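Cyclic nucleotide-gated potassium channel mll3241 (Mesorhizobium loti, PDB 4MUV) forms a tetrameric potassium channel of the cell membrane that cAMP activates by binding to its cytoplasmic domain, the part described here. Local coordinates at residues Arg58-Val69 / Val98-Leu109. The protein carries 3 engineered substitutions. Numbering follows the deposited sequence. Where two conformers were deposited one is given.
With PCG (cyclic guanosine monophosphate), chain C.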
loop_
_atom_site.group_PDB
_atom_site.type_symbol
_atom_site.label_atom_id
_atom_site.label_comp_id
_atom_site.label_asym_id
_atom_site.label_seq_id
_atom_site.Cartn_x
_atom_site.Cartn_y
_atom_site.Cartn_z
ATOM N N ARG A 58 -8.404 -0.294 -0.719
ATOM C CA ARG A 58 -7.126 -0.289 -1.411
ATOM C C ARG A 58 -5.994 -0.329 -0.405
ATOM O O ARG A 58 -6.200 -0.150 0.794
ATOM C CB ARG A 58 -7.015 0.969 -2.249
ATOM C CG ARG A 58 -6.949 2.224 -1.409
ATOM C CD ARG A 58 -7.363 3.456 -2.172
ATOM N NE ARG A 58 -8.776 3.414 -2.490
ATOM C CZ ARG A 58 -9.380 4.221 -3.351
ATOM N NH1 ARG A 58 -8.695 5.159 -3.996
ATOM N NH2 ARG A 58 -10.675 4.087 -3.565
ATOM N N MET A 59 -4.787 -0.586 -0.890
ATOM C CA MET A 59 -3.594 -0.442 -0.055
ATOM C C MET A 59 -2.551 0.339 -0.838
ATOM O O MET A 59 -2.771 0.696 -2.004
ATOM C CB MET A 59 -3.049 -1.780 0.442
ATOM C CG MET A 59 -2.493 -2.652 -0.654
ATOM S SD MET A 59 -1.513 -4.038 -0.051
ATOM C CE MET A 59 -0.109 -3.164 0.630
ATOM N N PHE A 60 -1.436 0.632 -0.180
ATOM C CA PHE A 60 -0.484 1.613 -0.677
ATOM C C PHE A 60 0.942 1.137 -0.438
ATOM O O PHE A 60 1.271 0.623 0.644
ATOM C CB PHE A 60 -0.654 2.933 0.045
ATOM C CG PHE A 60 -2.040 3.504 -0.039
ATOM C CD1 PHE A 60 -2.383 4.353 -1.076
ATOM C CD2 PHE A 60 -2.974 3.228 0.934
ATOM C CE1 PHE A 60 -3.646 4.900 -1.162
ATOM C CE2 PHE A 60 -4.253 3.771 0.859
ATOM C CZ PHE A 60 -4.585 4.609 -0.192
ATOM N N PHE A 61 1.798 1.327 -1.449
ATOM C CA PHE A 61 3.237 1.081 -1.363
ATOM C C PHE A 61 3.926 2.424 -1.352
ATOM O O PHE A 61 3.737 3.241 -2.242
ATOM C CB PHE A 61 3.690 0.230 -2.547
ATOM C CG PHE A 61 3.012 -1.094 -2.564
ATOM C CD1 PHE A 61 1.782 -1.245 -3.163
ATOM C CD2 PHE A 61 3.574 -2.177 -1.910
ATOM C CE1 PHE A 61 1.142 -2.454 -3.132
ATOM C CE2 PHE A 61 2.917 -3.386 -1.861
ATOM C CZ PHE A 61 1.701 -3.525 -2.479
ATOM N N VAL A 62 4.733 2.671 -0.316
ATOM C CA VAL A 62 5.463 3.940 -0.226
ATOM C C VAL A 62 6.681 3.877 -1.137
ATOM O O VAL A 62 7.472 2.931 -1.066
ATOM C CB VAL A 62 5.933 4.230 1.211
ATOM C CG1 VAL A 62 6.649 5.552 1.292
ATOM C CG2 VAL A 62 4.755 4.217 2.175
ATOM N N VAL A 63 6.838 4.871 -2.012
ATOM C CA VAL A 63 7.937 4.845 -2.967
ATOM C C VAL A 63 8.843 6.061 -2.910
ATOM O O VAL A 63 9.960 5.957 -3.388
ATOM C CB VAL A 63 7.435 4.489 -4.417
ATOM C CG1 VAL A 63 6.994 3.019 -4.498
ATOM C CG2 VAL A 63 6.318 5.372 -4.869
ATOM N N GLU A 64 8.379 7.172 -2.334
ATOM C CA GLU A 64 9.199 8.371 -2.088
ATOM C C GLU A 64 8.613 9.066 -0.867
ATOM O O GLU A 64 7.392 9.135 -0.732
ATOM C CB GLU A 64 9.160 9.370 -3.266
ATOM C CG GLU A 64 9.537 8.818 -4.649
ATOM C CD GLU A 64 9.384 9.839 -5.767
ATOM O OE1 GLU A 64 8.414 10.637 -5.759
ATOM O OE2 GLU A 64 10.217 9.829 -6.679
ATOM N N GLY A 65 9.451 9.575 0.031
ATOM C CA GLY A 65 8.935 10.232 1.217
ATOM C C GLY A 65 8.465 9.248 2.265
ATOM O O GLY A 65 8.778 8.081 2.209
ATOM N N SER A 66 7.718 9.737 3.242
ATOM C CA SER A 66 7.276 8.899 4.342
ATOM C C SER A 66 5.874 9.233 4.837
ATOM O O SER A 66 5.364 10.348 4.649
ATOM C CB SER A 66 8.264 8.981 5.500
ATOM O OG SER A 66 8.328 10.292 6.010
ATOM N N VAL A 67 5.263 8.234 5.474
ATOM C CA VAL A 67 3.993 8.382 6.167
ATOM C C VAL A 67 4.149 8.145 7.657
ATOM O O VAL A 67 5.095 7.496 8.092
ATOM C CB VAL A 67 2.905 7.449 5.597
ATOM C CG1 VAL A 67 2.690 7.726 4.129
ATOM C CG2 VAL A 67 3.232 6.003 5.847
ATOM N N SER A 68 3.178 8.657 8.401
ATOM C CA SER A 68 3.070 8.523 9.841
ATOM C C SER A 68 1.861 7.653 10.168
ATOM O O SER A 68 0.777 7.894 9.660
ATOM C CB SER A 68 2.845 9.930 10.401
ATOM O OG SER A 68 2.419 9.917 11.721
ATOM N N VAL A 69 2.059 6.651 11.013
ATOM C CA VAL A 69 0.995 5.743 11.446
ATOM C C VAL A 69 0.666 6.044 12.900
ATOM O O VAL A 69 1.527 5.926 13.775
ATOM C CB VAL A 69 1.415 4.261 11.298
ATOM C CG1 VAL A 69 0.266 3.345 11.736
ATOM C CG2 VAL A 69 1.880 3.966 9.872
ATOM N N VAL A 98 -3.376 6.836 8.939
ATOM C CA VAL A 98 -2.083 7.016 8.306
ATOM C C VAL A 98 -2.147 8.325 7.538
ATOM O O VAL A 98 -3.075 8.556 6.778
ATOM C CB VAL A 98 -1.762 5.842 7.352
ATOM C CG1 VAL A 98 -0.384 6.019 6.719
ATOM C CG2 VAL A 98 -1.886 4.513 8.069
ATOM N N SER A 99 -1.130 9.153 7.728
ATOM C CA SER A 99 -1.029 10.489 7.164
ATOM C C SER A 99 0.330 10.647 6.476
ATOM O O SER A 99 1.303 9.992 6.862
ATOM C CB SER A 99 -1.113 11.529 8.286
ATOM O OG SER A 99 -2.264 11.386 9.095
ATOM N N ALA A 100 0.413 11.526 5.496
ATOM C CA ALA A 100 1.709 11.865 4.943
ATOM C C ALA A 100 2.530 12.577 6.021
ATOM O O ALA A 100 2.045 13.492 6.683
ATOM C CB ALA A 100 1.551 12.764 3.738
ATOM N N ALA A 101 3.779 12.158 6.208
ATOM C CA ALA A 101 4.681 12.836 7.128
ATOM C C ALA A 101 5.361 13.987 6.361
ATOM O O ALA A 101 5.057 15.149 6.570
ATOM C CB ALA A 101 5.684 11.845 7.684
ATOM N N THR A 102 6.254 13.635 5.449
ATOM C CA THR A 102 6.700 14.535 4.420
ATOM C C THR A 102 5.749 14.344 3.244
ATOM O O THR A 102 4.892 13.458 3.257
ATOM C CB THR A 102 8.141 14.193 3.996
ATOM O OG1 THR A 102 8.205 12.850 3.502
ATOM C CG2 THR A 102 9.111 14.368 5.155
ATOM N N THR A 103 5.900 15.154 2.209
ATOM C CA THR A 103 5.239 14.875 0.948
ATOM C C THR A 103 5.605 13.456 0.560
ATOM O O THR A 103 6.751 13.079 0.661
ATOM C CB THR A 103 5.746 15.810 -0.143
ATOM O OG1 THR A 103 5.820 17.135 0.370
ATOM C CG2 THR A 103 4.823 15.732 -1.341
ATOM N N VAL A 104 4.637 12.656 0.124
ATOM C CA VAL A 104 4.889 11.242 -0.108
ATOM C C VAL A 104 4.324 10.777 -1.452
ATOM O O VAL A 104 3.256 11.215 -1.864
ATOM C CB VAL A 104 4.315 10.410 1.069
ATOM C CG1 VAL A 104 2.775 10.522 1.152
ATOM C CG2 VAL A 104 4.776 8.965 0.999
ATOM N N SER A 105 5.066 9.926 -2.163
ATOM C CA SER A 105 4.572 9.236 -3.355
ATOM C C SER A 105 4.253 7.821 -2.991
ATOM O O SER A 105 5.047 7.121 -2.335
ATOM C CB SER A 105 5.565 9.224 -4.532
ATOM O OG SER A 105 5.740 10.538 -4.975
ATOM N N LEU A 106 3.078 7.411 -3.441
ATOM C CA LEU A 106 2.507 6.107 -3.175
ATOM C C LEU A 106 2.123 5.445 -4.480
ATOM O O LEU A 106 1.733 6.112 -5.425
ATOM C CB LEU A 106 1.215 6.272 -2.364
ATOM C CG LEU A 106 1.262 7.077 -1.090
ATOM C CD1 LEU A 106 -0.122 7.287 -0.500
ATOM C CD2 LEU A 106 2.160 6.406 -0.084
ATOM N N LEU A 107 2.188 4.125 -4.502
ATOM C CA LEU A 107 1.522 3.316 -5.522
ATOM C C LEU A 107 0.307 2.672 -4.850
ATOM O O LEU A 107 0.446 1.892 -3.910
ATOM C CB LEU A 107 2.468 2.263 -6.109
ATOM C CG LEU A 107 3.664 2.831 -6.871
ATOM C CD1 LEU A 107 4.665 1.744 -7.174
ATOM C CD2 LEU A 107 3.209 3.472 -8.165
ATOM N N SER A 108 -0.881 3.025 -5.341
ATOM C CA SER A 108 -2.155 2.538 -4.811
ATOM C C SER A 108 -2.602 1.290 -5.538
ATOM O O SER A 108 -2.603 1.276 -6.766
ATOM C CB SER A 108 -3.222 3.629 -4.972
ATOM O OG SER A 108 -4.484 3.214 -4.487
ATOM N N LEU A 109 -2.995 0.284 -4.779
ATOM C CA LEU A 109 -3.452 -0.985 -5.306
ATOM C C LEU A 109 -4.867 -1.226 -4.808
ATOM O O LEU A 109 -5.099 -1.352 -3.604
ATOM C CB LEU A 109 -2.546 -2.097 -4.796
ATOM C CG LEU A 109 -2.850 -3.507 -5.293
ATOM C CD1 LEU A 109 -2.559 -3.585 -6.782
ATOM C CD2 LEU A 109 -2.029 -4.549 -4.537
HETATM P PA PCG C . -5.277 -0.820 7.731
HETATM O O1A PCG C . -6.012 -1.243 6.476
HETATM O O2A PCG C . -5.874 -1.243 9.026
HETATM O "O5'" PCG C . -5.147 0.720 7.722
HETATM C "C5'" PCG C . -4.244 1.328 8.530
HETATM C "C4'" PCG C . -2.864 0.701 8.259
HETATM O "O4'" PCG C . -1.693 1.221 8.991
HETATM C "C3'" PCG C . -2.907 -0.648 8.532
HETATM O "O3'" PCG C . -3.792 -1.377 7.625
HETATM C "C2'" PCG C . -1.378 -1.043 8.420
HETATM O "O2'" PCG C . -1.094 -1.425 7.074
HETATM C "C1'" PCG C . -0.679 0.120 8.786
HETATM N N9 PCG C . 0.134 0.044 9.963
HETATM C C8 PCG C . 1.500 0.181 10.040
HETATM N N7 PCG C . 1.948 -0.056 11.275
HETATM C C5 PCG C . 0.828 -0.351 12.014
HETATM C C6 PCG C . 0.667 -0.696 13.399
HETATM O O6 PCG C . 1.590 -0.785 14.245
HETATM N N1 PCG C . -0.634 -0.928 13.778
HETATM C C2 PCG C . -1.715 -0.895 12.911
HETATM N N2 PCG C . -2.944 -1.161 13.390
HETATM N N3 PCG C . -1.603 -0.570 11.583
HETATM C C4 PCG C . -0.273 -0.310 11.190
HETATM O O HOH W 1 -5.828 5.819 -4.181
HETATM O O HOH W 2 -1.594 9.710 11.195
#
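Val62 and Val67 both reach Val104 CG2 where two antiparallel ladders meet in the cyclic nucleotide-binding domain, a beta-roll of the cupin class, and the pairing illustrates how two sequence-distant segments, each running from one sheet into the other, can pair in both. Between the sheets the packing is close and apolar. Phe60 presents ring atom CD1 to Leu106 CD1 at 3.7 Å, while Val62 CG2 lies against Leu106 CD2. Val67 CG2 reaches Val98 CG1 at 3.7 Å. With its CG2 anti to the carbonyl carbon, Val98 turns that methyl to the ribose of cyclic GMP, 3.4 Å from O4', and Val69 CG1 lies against the purine; both valines belong to the nucleotide pocket. On the opposite face Phe61, Val63, Leu107 and Leu109 make a second apolar layer, with Phe61 against Phe23.

The looser, more solvent-facing part is confined to the bulge and the turn. Here a classic beta bulge makes Val63 and Glu64 share Ser105: Val63 N bonds Ser105 O at 2.9 Å, whereas the bond from Glu64 N to that oxygen is weak. Ser105 OG donates to Glu64 OE1 at 2.8 Å, meeting it on the anti side, 24° out of the carboxylate plane; Arg12 forms a salt bridge to the same oxygen. Replacing Glu64 by an alanine removes the carboxylate, which would probably cost Arg12 its mate and leave Ser105 OG to its other partner, Thr42. Toward the exposed turn, Ser66 OG bonds Glu76, and Ser66 N bonds Thr102 OG1 at 3.2 Å.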